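Mandelate racemase/muconate lactonizing enzyme-like protein (Roseovarius sp. TM1035, PDB 3RCY) probably acts as a magnesium-dependent enzyme of the enolase superfamily, in the mandelate racemase/muconate lactonizing group, whose own reaction is not established here. Local coordinates at residues D104-G107 / K108-R112; I291-M294 / K295-A298; V297-M300 / A301-Y304; V323-A326 / A327-N331. One frame throughout, in Å; residues are numbered along the deposited sequence.

In the fold
Contact 1 comes first along the chain, at the C-terminal end of helix 89-110 in the N-terminal domain; the other three follow within the enolase-like domain that carries the barrel. Contacts 2 and 3 are consecutive pieces of helix 290-302, sharing V297 and A298, with centres 9 Å apart. Contact 4 ends the next helix, 316-327, and lies against both: its centre is 10 Å from that of contact 2, and K295 NZ probably bonds to S328 OG, as N331 ND2 does to A298 O. Contact 1 stands apart, its nearest atoms about 6 Å from contact 2. All four come within reach of the second subunit, contact 4 through its loop.

Contact 1 of 4, residues D104-G107 / K108-R112; sequences DILG and KARGR
K108 reaches back over one turn of helix 89-110 to D104, and its side chain can be followed atom by atom. CB sits over the carbonyls of the preceding turn, 3.6 Å from I105 O, and CG lies 3.3 Å from D104 O. From there the chain runs extended, CD passing D104 O and CE coming to 3.6 Å from D104 OD1. NZ ends 3.9 Å from D104 OD2, a long salt bridge, with a water bridging the same two groups: it donates to OD2 and accepts from NZ at 2.9 Å. D104 meets the lysine because its CG stands anti to the backbone N (chi1 -163°), which swings the carboxylate toward the later turn. The pair is also tied to its surroundings, with D104 OD2 taking the backbone N-H of W38, D104 OD1 the backbone N-H of L366, and K108 NZ giving to T36 O.

R110, two residues further along, meets L106 one turn back, and R110 CG comes unusually close to L106 O, 2.9 Å. Its chain then bends at chi2 (-101°), and L106 CD2 approaches the guanidinium obliquely; NH2 forms a salt bridge with E69, while R112 NE pairs with E69 of the second subunit.

Backbone bonds from K108, A109 and R110 to the carbonyls four residues back continue the helix until G111, whose positive phi (68°) turns the chain. R112 N then bonds to G107 O at 2.9 Å, and G111 N weakly to K108 O. This is a Schellman motif, with G111 as its C-prime residue, closing helix 89-110 beside the subunit interface.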
ATOM      1  N   ASP A 104     -39.936 -17.944  -8.644  1.00 12.79           N
ATOM      2  CA  ASP A 104     -41.193 -17.983  -9.383  1.00 13.10           C
ATOM      3  C   ASP A 104     -42.270 -18.674  -8.524  1.00 13.46           C
ATOM      4  O   ASP A 104     -43.370 -18.136  -8.352  1.00 13.65           O
ATOM      5  CB  ASP A 104     -40.992 -18.694 -10.729  1.00 13.08           C
ATOM      6  CG  ASP A 104     -42.124 -18.428 -11.725  1.00 16.47           C
ATOM      7  OD1 ASP A 104     -42.871 -17.440 -11.560  1.00 13.10           O
ATOM      8  OD2 ASP A 104     -42.255 -19.218 -12.691  1.00 13.34           O
ATOM      9  N   ILE A 105     -41.933 -19.842  -7.968  1.00 13.37           N
ATOM     10  CA  ILE A 105     -42.799 -20.558  -7.020  1.00 13.38           C
ATOM     11  C   ILE A 105     -43.174 -19.711  -5.781  1.00 13.53           C
ATOM     12  O   ILE A 105     -44.339 -19.648  -5.407  1.00 13.25           O
ATOM     13  CB  ILE A 105     -42.168 -21.909  -6.576  1.00 13.75           C
ATOM     14  CG1 ILE A 105     -42.347 -22.968  -7.676  1.00 14.12           C
ATOM     15  CG2 ILE A 105     -42.795 -22.411  -5.264  1.00 14.40           C
ATOM     16  CD1 ILE A 105     -41.351 -24.106  -7.607  1.00 14.06           C
ATOM     17  N   LEU A 106     -42.181 -19.069  -5.164  1.00 13.91           N
ATOM     18  CA  LEU A 106     -42.406 -18.268  -3.960  1.00 14.40           C
ATOM     19  C   LEU A 106     -43.372 -17.118  -4.224  1.00 14.37           C
ATOM     20  O   LEU A 106     -44.311 -16.912  -3.453  1.00 14.62           O
ATOM     21  CB  LEU A 106     -41.081 -17.760  -3.367  1.00 14.64           C
ATOM     22  CG  LEU A 106     -40.209 -18.843  -2.711  1.00 14.56           C
ATOM     23  CD1 LEU A 106     -38.763 -18.373  -2.525  1.00 14.98           C
ATOM     24  CD2 LEU A 106     -40.806 -19.326  -1.375  1.00 15.38           C
ATOM     25  N   GLY A 107     -43.167 -16.394  -5.323  1.00 13.85           N
ATOM     26  CA  GLY A 107     -44.098 -15.323  -5.694  1.00 13.98           C
ATOM     27  C   GLY A 107     -45.529 -15.816  -5.879  1.00 14.82           C
ATOM     28  O   GLY A 107     -46.488 -15.176  -5.417  1.00 15.37           O
ATOM     29  N   LYS A 108     -45.681 -16.954  -6.551  1.00 15.08           N
ATOM     30  CA  LYS A 108     -47.005 -17.560  -6.732  1.00 15.97           C
ATOM     31  C   LYS A 108     -47.636 -17.957  -5.399  1.00 16.21           C
ATOM     32  O   LYS A 108     -48.816 -17.685  -5.166  1.00 16.45           O
ATOM     33  CB  LYS A 108     -46.956 -18.755  -7.704  1.00 16.00           C
ATOM     34  CG  LYS A 108     -46.592 -18.349  -9.127  1.00 17.84           C
ATOM     35  CD  LYS A 108     -46.623 -19.510 -10.105  1.00 15.93           C
ATOM     36  CE  LYS A 108     -46.049 -19.079 -11.451  1.00 17.74           C
ATOM     37  NZ  LYS A 108     -45.975 -20.221 -12.424  1.00 15.66           N
ATOM     38  N   ALA A 109     -46.848 -18.587  -4.527  1.00 15.98           N
ATOM     39  CA  ALA A 109     -47.333 -18.993  -3.207  1.00 16.50           C
ATOM     40  C   ALA A 109     -47.720 -17.794  -2.330  1.00 16.88           C
ATOM     41  O   ALA A 109     -48.690 -17.855  -1.570  1.00 16.44           O
ATOM     42  CB  ALA A 109     -46.300 -19.870  -2.502  1.00 16.31           C
ATOM     43  N   ARG A 110     -46.962 -16.708  -2.459  1.00 17.27           N
ATOM     44  CA  ARG A 110     -47.205 -15.469  -1.714  1.00 18.05           C
ATOM     45  C   ARG A 110     -48.290 -14.594  -2.345  1.00 17.41           C
ATOM     46  O   ARG A 110     -48.782 -13.665  -1.704  1.00 17.20           O
ATOM     47  CB  ARG A 110     -45.925 -14.643  -1.641  1.00 18.88           C
ATOM     48  CG  ARG A 110     -44.752 -15.339  -1.000  1.00 25.61           C
ATOM     49  CD  ARG A 110     -44.543 -14.894   0.417  1.00 20.71           C
ATOM     50  NE  ARG A 110     -43.294 -15.434   0.953  1.00 25.21           N
ATOM     51  CZ  ARG A 110     -43.205 -16.578   1.620  1.00 21.88           C
ATOM     52  NH1 ARG A 110     -44.295 -17.306   1.847  1.00 25.37           N
ATOM     53  NH2 ARG A 110     -42.024 -16.991   2.067  1.00 24.75           N
ATOM     54  N   GLY A 111     -48.628 -14.871  -3.603  1.00 16.91           N
ATOM     55  CA  GLY A 111     -49.546 -14.020  -4.377  1.00 16.54           C
ATOM     56  C   GLY A 111     -48.957 -12.646  -4.700  1.00 15.81           C
ATOM     57  O   GLY A 111     -49.696 -11.664  -4.813  1.00 16.14           O
ATOM     58  N   ARG A 112     -47.631 -12.576  -4.840  1.00 15.00           N
ATOM     59  CA  ARG A 112     -46.921 -11.311  -5.106  1.00 14.51           C
ATOM     60  C   ARG A 112     -45.872 -11.474  -6.206  1.00 14.45           C
ATOM     61  O   ARG A 112     -45.335 -12.574  -6.394  1.00 14.62           O
ATOM     62  CB  ARG A 112     -46.236 -10.781  -3.829  1.00 14.22           C
ATOM     63  CG  ARG A 112     -47.185 -10.478  -2.642  1.00 16.42           C
ATOM     64  CD  ARG A 112     -48.135  -9.274  -2.887  1.00 15.31           C
ATOM     65  NE  ARG A 112     -47.417  -8.006  -3.086  1.00 16.38           N
ATOM     66  CZ  ARG A 112     -47.635  -7.159  -4.094  1.00 15.58           C
ATOM     67  NH1 ARG A 112     -48.571  -7.411  -5.010  1.00 16.26           N
ATOM     68  NH2 ARG A 112     -46.927  -6.042  -4.180  1.00 15.81           N
TER
HETATM   69  O   HOH W   1     -44.298 -19.079 -14.439  1.00 11.01           O

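Contact 2 of 4, residues I291-M294 / K295-A298; sequences IWEM and KKVA
K296 and E293 meet through water on helix 290-302, a helix of the enolase-type barrel domain. Among the charged groups, E293 OE1 and K296 NZ are 4.5 Å apart, beyond a direct salt bridge; a water spans them, donating to OE1 and accepting from NZ, each at 2.8 Å. E293 bends at chi2 (75°), bringing OE1 to 3.9 Å from K296 CD, where the two chains cross at a slant. Both charges have further partners: E293 pairs with K266, and K296 with E72 of its own chain and with E302 of the second subunit. K295 is folded at chi2 and chi3, and its end leads away from 291-294; NZ bonds to L118 O and S328 OG and forms a salt bridge with E72 of the second subunit.

Aromatic contact is slight: K296 CE comes obliquely to W292 NE1 at 4.2 Å, while that N-H bonds to E72.

Backbone bonds run regularly from each N-H to the carbonyl four residues back, K295 to I291 through A298 to M294.

Apolar contact falls to M294 and V297, which lie side by side and point the same way. Bends at chi2 and chi3 bring the methionine methyl beside the valine, and M294 CE rests 3.5 Å from V297 CG2.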
ATOM      1  N   ILE A 291     -31.042 -15.065  -7.959  1.00 12.69           N
ATOM      2  CA  ILE A 291     -31.561 -13.743  -7.580  1.00 12.69           C
ATOM      3  C   ILE A 291     -31.054 -13.280  -6.211  1.00 12.77           C
ATOM      4  O   ILE A 291     -30.578 -12.152  -6.081  1.00 13.20           O
ATOM      5  CB  ILE A 291     -33.119 -13.704  -7.641  1.00 12.79           C
ATOM      6  CG1 ILE A 291     -33.605 -13.915  -9.081  1.00 12.76           C
ATOM      7  CG2 ILE A 291     -33.677 -12.383  -7.056  1.00 12.68           C
ATOM      8  CD1 ILE A 291     -35.095 -14.261  -9.211  1.00 13.46           C
ATOM      9  N   TRP A 292     -31.160 -14.145  -5.205  1.00 12.89           N
ATOM     10  CA  TRP A 292     -30.783 -13.793  -3.827  1.00 12.96           C
ATOM     11  C   TRP A 292     -29.290 -13.518  -3.696  1.00 13.00           C
ATOM     12  O   TRP A 292     -28.894 -12.528  -3.091  1.00 12.87           O
ATOM     13  CB  TRP A 292     -31.205 -14.898  -2.856  1.00 13.23           C
ATOM     14  CG  TRP A 292     -31.248 -14.498  -1.400  1.00 13.56           C
ATOM     15  CD1 TRP A 292     -30.419 -14.939  -0.401  1.00 13.48           C
ATOM     16  CD2 TRP A 292     -32.172 -13.590  -0.783  1.00 14.21           C
ATOM     17  NE1 TRP A 292     -30.773 -14.359   0.801  1.00 14.10           N
ATOM     18  CE2 TRP A 292     -31.847 -13.533   0.596  1.00 13.84           C
ATOM     19  CE3 TRP A 292     -33.253 -12.829  -1.257  1.00 13.85           C
ATOM     20  CZ2 TRP A 292     -32.564 -12.740   1.506  1.00 15.08           C
ATOM     21  CZ3 TRP A 292     -33.966 -12.040  -0.356  1.00 14.75           C
ATOM     22  CH2 TRP A 292     -33.614 -12.000   1.016  1.00 14.55           C
ATOM     23  N   GLU A 293     -28.467 -14.401  -4.262  1.00 12.78           N
ATOM     24  CA  GLU A 293     -27.013 -14.213  -4.263  1.00 12.68           C
ATOM     25  C   GLU A 293     -26.647 -12.880  -4.936  1.00 12.60           C
ATOM     26  O   GLU A 293     -25.793 -12.138  -4.444  1.00 12.70           O
ATOM     27  CB  GLU A 293     -26.325 -15.414  -4.943  1.00 12.55           C
ATOM     28  CG  GLU A 293     -24.807 -15.324  -5.070  1.00 14.77           C
ATOM     29  CD  GLU A 293     -24.053 -15.560  -3.770  1.00 12.43           C
ATOM     30  OE1 GLU A 293     -24.677 -15.705  -2.691  1.00 14.77           O
ATOM     31  OE2 GLU A 293     -22.810 -15.607  -3.841  1.00 14.90           O
ATOM     32  N   MET A 294     -27.331 -12.557  -6.031  1.00 12.36           N
ATOM     33  CA  MET A 294     -27.088 -11.286  -6.710  1.00 12.50           C
ATOM     34  C   MET A 294     -27.604 -10.057  -5.952  1.00 12.31           C
ATOM     35  O   MET A 294     -27.070  -8.964  -6.137  1.00 12.38           O
ATOM     36  CB  MET A 294     -27.583 -11.322  -8.163  1.00 13.07           C
ATOM     37  CG  MET A 294     -26.693 -12.191  -9.078  1.00 10.33           C
ATOM     38  SD  MET A 294     -24.931 -11.786  -8.938  1.00 13.52           S
ATOM     39  CE  MET A 294     -24.342 -12.987  -7.749  1.00  9.67           C
ATOM     40  N   LYS A 295     -28.616 -10.239  -5.096  1.00 11.97           N
ATOM     41  CA  LYS A 295     -29.020  -9.184  -4.149  1.00 11.76           C
ATOM     42  C   LYS A 295     -27.889  -8.869  -3.166  1.00 11.79           C
ATOM     43  O   LYS A 295     -27.643  -7.705  -2.821  1.00 11.64           O
ATOM     44  CB  LYS A 295     -30.310  -9.560  -3.391  1.00 11.72           C
ATOM     45  CG  LYS A 295     -31.612  -9.406  -4.202  1.00 12.89           C
ATOM     46  CD  LYS A 295     -32.031  -7.928  -4.402  1.00 12.03           C
ATOM     47  CE  LYS A 295     -32.558  -7.277  -3.121  1.00 13.43           C
ATOM     48  NZ  LYS A 295     -33.176  -5.931  -3.404  1.00 11.71           N
ATOM     49  N   LYS A 296     -27.196  -9.909  -2.720  1.00 11.59           N
ATOM     50  CA  LYS A 296     -26.022  -9.738  -1.874  1.00 11.20           C
ATOM     51  C   LYS A 296     -24.958  -8.920  -2.601  1.00 11.07           C
ATOM     52  O   LYS A 296     -24.391  -7.980  -2.031  1.00 10.87           O
ATOM     53  CB  LYS A 296     -25.474 -11.101  -1.427  1.00 10.96           C
ATOM     54  CG  LYS A 296     -26.437 -11.896  -0.527  1.00 13.32           C
ATOM     55  CD  LYS A 296     -25.762 -13.137   0.069  1.00 10.67           C
ATOM     56  CE  LYS A 296     -26.657 -13.832   1.104  1.00 13.71           C
ATOM     57  NZ  LYS A 296     -26.093 -15.173   1.526  1.00 10.69           N
ATOM     58  N   VAL A 297     -24.713  -9.250  -3.870  1.00 10.75           N
ATOM     59  CA  VAL A 297     -23.737  -8.516  -4.685  1.00 10.51           C
ATOM     60  C   VAL A 297     -24.158  -7.068  -4.922  1.00 10.47           C
ATOM     61  O   VAL A 297     -23.324  -6.162  -4.848  1.00 10.69           O
ATOM     62  CB  VAL A 297     -23.422  -9.258  -6.020  1.00 10.99           C
ATOM     63  CG1 VAL A 297     -22.553  -8.406  -6.933  1.00  7.15           C
ATOM     64  CG2 VAL A 297     -22.727 -10.565  -5.720  1.00  6.32           C
ATOM     65  N   ALA A 298     -25.445  -6.852  -5.193  1.00 10.08           N
ATOM     66  CA  ALA A 298     -25.977  -5.493  -5.366  1.00  9.96           C
ATOM     67  C   ALA A 298     -25.703  -4.608  -4.150  1.00  9.91           C
ATOM     68  O   ALA A 298     -25.342  -3.439  -4.308  1.00 10.33           O
ATOM     69  CB  ALA A 298     -27.487  -5.523  -5.682  1.00  9.47           C
TER
HETATM   70  O   HOH W   2     -26.596 -16.507  -0.881  1.00 11.11           O

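Contact 3 of 4, residues V297-M300 / A301-Y304; sequences VAAM and AEVY
A301 opens the last turn of helix 290-302 with a backbone bond, its N 2.9 Å from V297 O. A301 CB rests 3.5 Å from A298 O and also packs on N331 and on M308 of strand 307-308.

E302 N keeps the helical pattern with a 3.0 Å bond to A298 O. Its CB and CG lie by the A298 and A299 carbonyls, CB 3.3 Å from A299 O, and the extended chain brings OE2 near A299. The carboxylate's main partner is K296 of the second subunit, a salt bridge across the interface.

At V303 the pattern loosens. Its N-H is divided between A299 O and M300 O, both weak bonds, the second strongly bent at 125°. The CG2 methyl stands between the backbone N and the carbonyl carbon and presses on M300 O at 3.2 Å.

Y304 completes the walk. Its ring presents an edge to that same carbonyl, M300 O lying near the ring plane 3.3 Å from CD1, while Y304 N bonds to A301 O. The hydroxyl bonds to R274 of the second subunit, whose guanidinium also makes a cation-pi contact with the ring. The weak bonds at V303 mark the C-terminal end of helix 290-302 in the enolase-type barrel domain, just before strand 307-308 and on the subunit interface.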
ATOM      1  N   VAL A 297     -24.713  -9.250  -3.870  1.00 10.75           N
ATOM      2  CA  VAL A 297     -23.737  -8.516  -4.685  1.00 10.51           C
ATOM      3  C   VAL A 297     -24.158  -7.068  -4.922  1.00 10.47           C
ATOM      4  O   VAL A 297     -23.324  -6.162  -4.848  1.00 10.69           O
ATOM      5  CB  VAL A 297     -23.422  -9.258  -6.020  1.00 10.99           C
ATOM      6  CG1 VAL A 297     -22.553  -8.406  -6.933  1.00  7.15           C
ATOM      7  CG2 VAL A 297     -22.727 -10.565  -5.720  1.00  6.32           C
ATOM      8  N   ALA A 298     -25.445  -6.852  -5.193  1.00 10.08           N
ATOM      9  CA  ALA A 298     -25.977  -5.493  -5.366  1.00  9.96           C
ATOM     10  C   ALA A 298     -25.703  -4.608  -4.150  1.00  9.91           C
ATOM     11  O   ALA A 298     -25.342  -3.439  -4.308  1.00 10.33           O
ATOM     12  CB  ALA A 298     -27.487  -5.523  -5.682  1.00  9.47           C
ATOM     13  N   ALA A 299     -25.876  -5.162  -2.947  1.00 10.04           N
ATOM     14  CA  ALA A 299     -25.609  -4.424  -1.704  1.00 10.56           C
ATOM     15  C   ALA A 299     -24.127  -4.089  -1.558  1.00 10.81           C
ATOM     16  O   ALA A 299     -23.774  -2.996  -1.102  1.00 10.58           O
ATOM     17  CB  ALA A 299     -26.096  -5.207  -0.497  1.00 10.87           C
ATOM     18  N   MET A 300     -23.264  -5.032  -1.935  1.00 11.13           N
ATOM     19  CA  MET A 300     -21.823  -4.777  -1.993  1.00 12.14           C
ATOM     20  C   MET A 300     -21.486  -3.635  -2.954  1.00 11.72           C
ATOM     21  O   MET A 300     -20.715  -2.729  -2.608  1.00 11.57           O
ATOM     22  CB  MET A 300     -21.070  -6.050  -2.385  1.00 13.26           C
ATOM     23  CG  MET A 300     -21.104  -7.087  -1.293  1.00 18.39           C
ATOM     24  SD  MET A 300     -20.743  -8.733  -1.894  1.00 15.27           S
ATOM     25  CE  MET A 300     -21.518  -9.676  -0.581  1.00 18.72           C
ATOM     26  N   ALA A 301     -22.074  -3.664  -4.148  1.00 11.07           N
ATOM     27  CA  ALA A 301     -21.892  -2.562  -5.098  1.00 10.94           C
ATOM     28  C   ALA A 301     -22.306  -1.200  -4.516  1.00 10.82           C
ATOM     29  O   ALA A 301     -21.645  -0.183  -4.775  1.00 10.97           O
ATOM     30  CB  ALA A 301     -22.631  -2.847  -6.398  1.00 10.76           C
ATOM     31  N   GLU A 302     -23.389  -1.183  -3.734  1.00 10.67           N
ATOM     32  CA  GLU A 302     -23.837   0.046  -3.069  1.00 10.75           C
ATOM     33  C   GLU A 302     -22.739   0.719  -2.258  1.00 10.94           C
ATOM     34  O   GLU A 302     -22.579   1.937  -2.343  1.00 10.89           O
ATOM     35  CB  GLU A 302     -25.042  -0.195  -2.158  1.00 10.93           C
ATOM     36  CG  GLU A 302     -26.368  -0.429  -2.865  1.00 14.08           C
ATOM     37  CD  GLU A 302     -27.527  -0.331  -1.889  1.00 12.29           C
ATOM     38  OE1 GLU A 302     -27.822   0.797  -1.437  1.00 14.85           O
ATOM     39  OE2 GLU A 302     -28.128  -1.372  -1.553  1.00 14.20           O
ATOM     40  N   VAL A 303     -21.987  -0.062  -1.475  1.00 10.85           N
ATOM     41  CA  VAL A 303     -20.941   0.513  -0.614  1.00 11.44           C
ATOM     42  C   VAL A 303     -19.636   0.837  -1.353  1.00 12.22           C
ATOM     43  O   VAL A 303     -18.657   1.285  -0.743  1.00 12.77           O
ATOM     44  CB  VAL A 303     -20.665  -0.325   0.662  1.00 11.14           C
ATOM     45  CG1 VAL A 303     -21.939  -0.421   1.503  1.00 14.05           C
ATOM     46  CG2 VAL A 303     -20.119  -1.713   0.325  1.00 13.58           C
ATOM     47  N   TYR A 304     -19.637   0.609  -2.663  1.00 11.84           N
ATOM     48  CA  TYR A 304     -18.569   1.091  -3.540  1.00 11.77           C
ATOM     49  C   TYR A 304     -19.084   2.181  -4.474  1.00 12.21           C
ATOM     50  O   TYR A 304     -18.363   2.602  -5.369  1.00 12.56           O
ATOM     51  CB  TYR A 304     -17.955  -0.062  -4.353  1.00 11.12           C
ATOM     52  CG  TYR A 304     -17.034  -0.918  -3.521  1.00 14.49           C
ATOM     53  CD1 TYR A 304     -17.543  -1.937  -2.725  1.00 10.59           C
ATOM     54  CD2 TYR A 304     -15.660  -0.669  -3.484  1.00 10.92           C
ATOM     55  CE1 TYR A 304     -16.709  -2.712  -1.922  1.00 14.72           C
ATOM     56  CE2 TYR A 304     -14.807  -1.441  -2.684  1.00 14.61           C
ATOM     57  CZ  TYR A 304     -15.341  -2.460  -1.906  1.00 11.27           C
ATOM     58  OH  TYR A 304     -14.525  -3.245  -1.117  1.00 14.58           O
TER

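Contact 4 of 4, residues V323-A326 / A327-N331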
ATOM      1  N   VAL A 323     -35.318  -8.564 -14.452  1.00 12.85           N
ATOM      2  CA  VAL A 323     -36.252  -7.458 -14.291  1.00 12.36           C
ATOM      3  C   VAL A 323     -36.729  -7.325 -12.846  1.00 12.66           C
ATOM      4  O   VAL A 323     -36.727  -6.221 -12.294  1.00 12.65           O
ATOM      5  CB  VAL A 323     -37.435  -7.561 -15.296  1.00 12.33           C
ATOM      6  CG1 VAL A 323     -38.543  -6.562 -14.958  1.00 12.38           C
ATOM      7  CG2 VAL A 323     -36.922  -7.327 -16.726  1.00 12.07           C
ATOM      8  N   HIS A 324     -37.119  -8.442 -12.228  1.00 12.78           N
ATOM      9  CA  HIS A 324     -37.500  -8.422 -10.806  1.00 12.78           C
ATOM     10  C   HIS A 324     -36.357  -7.992  -9.882  1.00 12.55           C
ATOM     11  O   HIS A 324     -36.561  -7.218  -8.929  1.00 12.08           O
ATOM     12  CB  HIS A 324     -38.058  -9.787 -10.399  1.00 13.03           C
ATOM     13  CG  HIS A 324     -39.417 -10.034 -10.959  1.00 14.22           C
ATOM     14  ND1 HIS A 324     -40.564  -9.594 -10.335  1.00 13.75           N
ATOM     15  CD2 HIS A 324     -39.811 -10.589 -12.130  1.00 14.08           C
ATOM     16  CE1 HIS A 324     -41.611  -9.913 -11.074  1.00 14.96           C
ATOM     17  NE2 HIS A 324     -41.182 -10.506 -12.175  1.00 14.35           N
ATOM     18  N   PHE A 325     -35.165  -8.515 -10.164  1.00 12.33           N
ATOM     19  CA  PHE A 325     -33.950  -8.127  -9.461  1.00 12.16           C
ATOM     20  C   PHE A 325     -33.743  -6.614  -9.582  1.00 12.11           C
ATOM     21  O   PHE A 325     -33.626  -5.912  -8.570  1.00 12.58           O
ATOM     22  CB  PHE A 325     -32.752  -8.901 -10.034  1.00 12.45           C
ATOM     23  CG  PHE A 325     -31.406  -8.409  -9.559  1.00 14.81           C
ATOM     24  CD1 PHE A 325     -31.021  -8.547  -8.227  1.00 12.72           C
ATOM     25  CD2 PHE A 325     -30.510  -7.842 -10.457  1.00 12.65           C
ATOM     26  CE1 PHE A 325     -29.773  -8.100  -7.793  1.00 14.81           C
ATOM     27  CE2 PHE A 325     -29.249  -7.396 -10.033  1.00 14.82           C
ATOM     28  CZ  PHE A 325     -28.889  -7.526  -8.689  1.00 12.47           C
ATOM     29  N   ALA A 326     -33.729  -6.124 -10.822  1.00 11.37           N
ATOM     30  CA  ALA A 326     -33.531  -4.699 -11.121  1.00 11.26           C
ATOM     31  C   ALA A 326     -34.592  -3.796 -10.490  1.00 11.64           C
ATOM     32  O   ALA A 326     -34.274  -2.696 -10.037  1.00 11.60           O
ATOM     33  CB  ALA A 326     -33.502  -4.484 -12.620  1.00 10.84           C
ATOM     34  N   ALA A 327     -35.847  -4.256 -10.472  1.00 11.11           N
ATOM     35  CA  ALA A 327     -36.953  -3.475  -9.895  1.00 11.63           C
ATOM     36  C   ALA A 327     -36.741  -3.171  -8.405  1.00 12.13           C
ATOM     37  O   ALA A 327     -37.253  -2.163  -7.894  1.00 12.51           O
ATOM     38  CB  ALA A 327     -38.265  -4.201 -10.086  1.00 11.46           C
ATOM     39  N   SER A 328     -35.961  -4.025  -7.737  1.00 11.74           N
ATOM     40  CA  SER A 328     -35.834  -4.014  -6.274  1.00 12.23           C
ATOM     41  C   SER A 328     -34.564  -3.358  -5.730  1.00 12.73           C
ATOM     42  O   SER A 328     -34.407  -3.241  -4.509  1.00 13.80           O
ATOM     43  CB  SER A 328     -35.910  -5.449  -5.744  1.00 12.11           C
ATOM     44  OG  SER A 328     -34.690  -6.141  -6.001  1.00 14.43           O
ATOM     45  N   ILE A 329     -33.652  -2.942  -6.609  1.00 12.05           N
ATOM     46  CA  ILE A 329     -32.383  -2.363  -6.144  1.00 11.69           C
ATOM     47  C   ILE A 329     -32.270  -0.864  -6.427  1.00 12.19           C
ATOM     48  O   ILE A 329     -32.700  -0.393  -7.480  1.00 12.84           O
ATOM     49  CB  ILE A 329     -31.152  -3.122  -6.705  1.00 11.56           C
ATOM     50  CG1 ILE A 329     -31.090  -3.003  -8.239  1.00  8.91           C
ATOM     51  CG2 ILE A 329     -31.168  -4.601  -6.221  1.00  7.90           C
ATOM     52  CD1 ILE A 329     -29.781  -3.471  -8.851  1.00 11.48           C
ATOM     53  N   PRO A 330     -31.703  -0.103  -5.476  1.00 12.18           N
ATOM     54  CA  PRO A 330     -31.543   1.325  -5.726  1.00 12.15           C
ATOM     55  C   PRO A 330     -30.416   1.622  -6.711  1.00 11.89           C
ATOM     56  O   PRO A 330     -30.464   2.637  -7.400  1.00 11.75           O
ATOM     57  CB  PRO A 330     -31.231   1.903  -4.331  1.00 12.37           C
ATOM     58  CG  PRO A 330     -30.674   0.775  -3.557  1.00 14.08           C
ATOM     59  CD  PRO A 330     -31.331  -0.476  -4.093  1.00 12.30           C
ATOM     60  N   ASN A 331     -29.443   0.719  -6.815  1.00 11.95           N
ATOM     61  CA  ASN A 331     -28.271   0.939  -7.671  1.00 11.49           C
ATOM     62  C   ASN A 331     -28.323   0.211  -9.024  1.00 11.51           C
ATOM     63  O   ASN A 331     -27.346  -0.410  -9.454  1.00 11.99           O
ATOM     64  CB  ASN A 331     -26.961   0.640  -6.902  1.00 10.33           C
ATOM     65  CG  ASN A 331     -26.901  -0.793  -6.352  1.00 12.71           C
ATOM     66  OD1 ASN A 331     -27.917  -1.388  -6.020  1.00  9.79           O
ATOM     67  ND2 ASN A 331     -25.698  -1.326  -6.230  1.00  9.37           N
TER
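F325 lays its ring obliquely across the I329 side chain, with F325 CE1 4.1 Å from I329 CG2 and CE2 about as far from CD1. A chi1 of 170° places the phenyl group on the carbonyl side of its own residue and carries it along the helix toward the residue four places on. I329 meets it with both branches; CG2 also touches the F325 carbonyl oxygen, and CG1 packs near A326 O.

That F325 carbonyl accepts two bonds from one residue. S328 grips it through OG at 2.8 Å and through its backbone N at 3.1 Å, both arriving on the same face of the carbonyl plane. The two differ in approach: the hydroxyl is only moderately tilted from that plane, whereas the N-H sits well above it, 56° out. S328 chi1 of 75° folds OG back over the helix end to make this possible.

Elsewhere the helix comes apart step by step. A327 N still bonds to V323 O at 2.8 Å, but S328 N reaches H324 O only weakly, and I329 N has a weak bond to A326 O at 3.5 Å.

The turn that ends helix 316-327 is buried on several sides. V323, A326 and A327 pack on I126 of strand 126-131, F325 and I329 on M308 of strand 307-308, and I329 also on K295. Beyond it N331 ND2 bonds to A298 O, fastening the loop that leads to strand 335-336 onto helix 290-302.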